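Local coordinates for protein ferredoxin-thioredoxin reductase subunit A2, chloroplastic (Arabidopsis thaliana, PDB 7C2B) that probably serves as the variable subunit of ferredoxin-thioredoxin reductase, which uses electrons from reduced ferredoxin to reduce thioredoxins in the chloroplast, at residues V84-E89 / F98-K103. Sequence-based numbering, arbitrary orientation.
With NO3 (nitrate ion), chain J.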
# COMPACT_ATOMS: atom_id res chain seq x y z
N VAL B 84 9.98 -14.14 -11.19
CA VAL B 84 10.50 -14.48 -12.51
C VAL B 84 12.02 -14.39 -12.49
O VAL B 84 12.58 -13.39 -12.01
CB VAL B 84 9.91 -13.56 -13.59
CG1 VAL B 84 10.42 -13.96 -14.96
CG2 VAL B 84 8.40 -13.61 -13.54
N GLN B 85 12.68 -15.42 -13.02
CA GLN B 85 14.13 -15.44 -13.11
C GLN B 85 14.58 -14.90 -14.45
O GLN B 85 14.10 -15.34 -15.50
CB GLN B 85 14.68 -16.85 -12.91
CG GLN B 85 16.19 -16.97 -13.07
CD GLN B 85 16.70 -18.35 -12.66
OE1 GLN B 85 16.27 -18.89 -11.65
NE2 GLN B 85 17.59 -18.92 -13.46
N PHE B 86 15.49 -13.92 -14.42
CA PHE B 86 16.09 -13.33 -15.61
C PHE B 86 17.59 -13.53 -15.55
O PHE B 86 18.18 -13.64 -14.47
CB PHE B 86 15.80 -11.83 -15.71
CG PHE B 86 14.34 -11.49 -15.88
CD1 PHE B 86 13.76 -11.47 -17.14
CD2 PHE B 86 13.56 -11.16 -14.78
CE1 PHE B 86 12.42 -11.16 -17.30
CE2 PHE B 86 12.23 -10.85 -14.93
CZ PHE B 86 11.65 -10.84 -16.20
N VAL B 87 18.22 -13.57 -16.72
CA VAL B 87 19.67 -13.45 -16.85
C VAL B 87 19.92 -12.33 -17.85
O VAL B 87 19.35 -12.34 -18.94
CB VAL B 87 20.34 -14.75 -17.31
CG1 VAL B 87 21.86 -14.62 -17.19
CG2 VAL B 87 19.85 -15.94 -16.48
N LYS B 88 20.75 -11.36 -17.47
CA LYS B 88 21.06 -10.23 -18.34
C LYS B 88 22.57 -10.14 -18.55
O LYS B 88 23.34 -10.15 -17.59
CB LYS B 88 20.55 -8.91 -17.76
CG LYS B 88 20.66 -7.75 -18.74
CD LYS B 88 20.64 -6.41 -18.02
CE LYS B 88 21.22 -5.32 -18.89
NZ LYS B 88 20.37 -5.08 -20.09
N GLU B 89 22.97 -10.07 -19.82
CA GLU B 89 24.37 -9.92 -20.17
C GLU B 89 24.82 -8.50 -19.86
O GLU B 89 24.20 -7.53 -20.30
CB GLU B 89 24.57 -10.23 -21.65
CG GLU B 89 24.98 -11.67 -21.93
CD GLU B 89 26.32 -12.00 -21.32
OE1 GLU B 89 26.40 -13.00 -20.57
OE2 GLU B 89 27.30 -11.26 -21.58
N PHE B 98 19.08 -12.71 -11.89
CA PHE B 98 18.31 -12.03 -10.85
C PHE B 98 16.85 -12.43 -10.96
O PHE B 98 16.42 -13.04 -11.93
CB PHE B 98 18.46 -10.50 -10.94
CG PHE B 98 17.90 -9.88 -12.20
CD1 PHE B 98 18.68 -9.81 -13.35
CD2 PHE B 98 16.62 -9.35 -12.23
CE1 PHE B 98 18.18 -9.23 -14.52
CE2 PHE B 98 16.11 -8.78 -13.40
CZ PHE B 98 16.90 -8.71 -14.54
N PHE B 99 16.10 -12.07 -9.92
CA PHE B 99 14.67 -12.29 -9.87
C PHE B 99 13.95 -10.96 -9.80
O PHE B 99 14.48 -9.98 -9.26
CB PHE B 99 14.29 -13.16 -8.66
CG PHE B 99 15.04 -14.46 -8.60
CD1 PHE B 99 14.66 -15.54 -9.39
CD2 PHE B 99 16.15 -14.59 -7.78
CE1 PHE B 99 15.36 -16.73 -9.35
CE2 PHE B 99 16.87 -15.79 -7.74
CZ PHE B 99 16.47 -16.86 -8.53
N THR B 100 12.75 -10.92 -10.36
CA THR B 100 11.87 -9.76 -10.27
C THR B 100 10.46 -10.28 -10.08
O THR B 100 10.06 -11.27 -10.70
CB THR B 100 11.96 -8.88 -11.54
OG1 THR B 100 13.24 -8.24 -11.61
CG2 THR B 100 10.88 -7.81 -11.52
N HIS B 101 9.70 -9.63 -9.20
CA HIS B 101 8.30 -9.97 -8.98
C HIS B 101 7.41 -9.23 -9.97
O HIS B 101 7.53 -8.01 -10.13
CB HIS B 101 7.91 -9.62 -7.54
CG HIS B 101 8.49 -10.54 -6.52
ND1 HIS B 101 9.77 -10.40 -6.02
CD2 HIS B 101 7.95 -11.60 -5.87
CE1 HIS B 101 9.99 -11.34 -5.12
NE2 HIS B 101 8.90 -12.08 -5.02
N LEU B 102 6.51 -9.97 -10.62
CA LEU B 102 5.60 -9.41 -11.62
C LEU B 102 4.16 -9.80 -11.30
O LEU B 102 3.89 -10.78 -10.60
CB LEU B 102 5.93 -9.90 -13.05
CG LEU B 102 7.34 -9.73 -13.59
CD1 LEU B 102 7.37 -10.20 -15.05
CD2 LEU B 102 7.72 -8.28 -13.48
N LYS B 103 3.23 -9.02 -11.84
CA LYS B 103 1.83 -9.43 -11.88
C LYS B 103 1.45 -9.76 -13.32
O LYS B 103 2.19 -9.46 -14.27
CB LYS B 103 0.91 -8.36 -11.29
CG LYS B 103 1.07 -6.96 -11.86
CD LYS B 103 0.16 -6.01 -11.08
CE LYS B 103 0.47 -4.56 -11.39
NZ LYS B 103 0.19 -4.27 -12.81
N NO3 J . 8.47 -12.36 -1.68
O1 NO3 J . 8.03 -11.83 -0.61
O2 NO3 J . 9.70 -12.29 -1.96
O3 NO3 J . 7.67 -12.96 -2.46
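Phe-98 lays one face of its ring against Phe-86, whose CB sits 3.8 Å from the ring centroid in a CH-pi contact, displaced toward the rim at CZ. The two rings are near parallel, planes 24° apart, but slid so far that they barely overlap. With CG set between backbone N and carbonyl carbon (chi1 64°), the Phe-98 ring leans across to its partner strand, and Lys-88 CB meets its edge at CE1, 4.0 Å away. Cutting Phe-98 back to alanine would probably strip Phe-86 CB of the ring face over it, take the edge contact from Lys-88 CB and open a gap toward Val-49. Farther along this buried face, Leu-102 CD1 reaches Val-84 CG2 at 3.9 Å and lies at the edge of the Phe-86 ring. On the other face Gln-85 and Phe-99 run side by side, amide and ring planes 80° apart, with OE1 of Gln-85 3.3 Å from CE1 of Phe-99. Four backbone hydrogen bonds join the strands; that from Phe-86 N to Phe-98 O (2.8 Å) is almost straight. His-101 NE2 gives a weak hydrogen bond to O3 of a nitrate ion that probably comes from the crystallisation liquor. This is an antiparallel beta hairpin at one side of the SH3-like beta fold of the variable subunit.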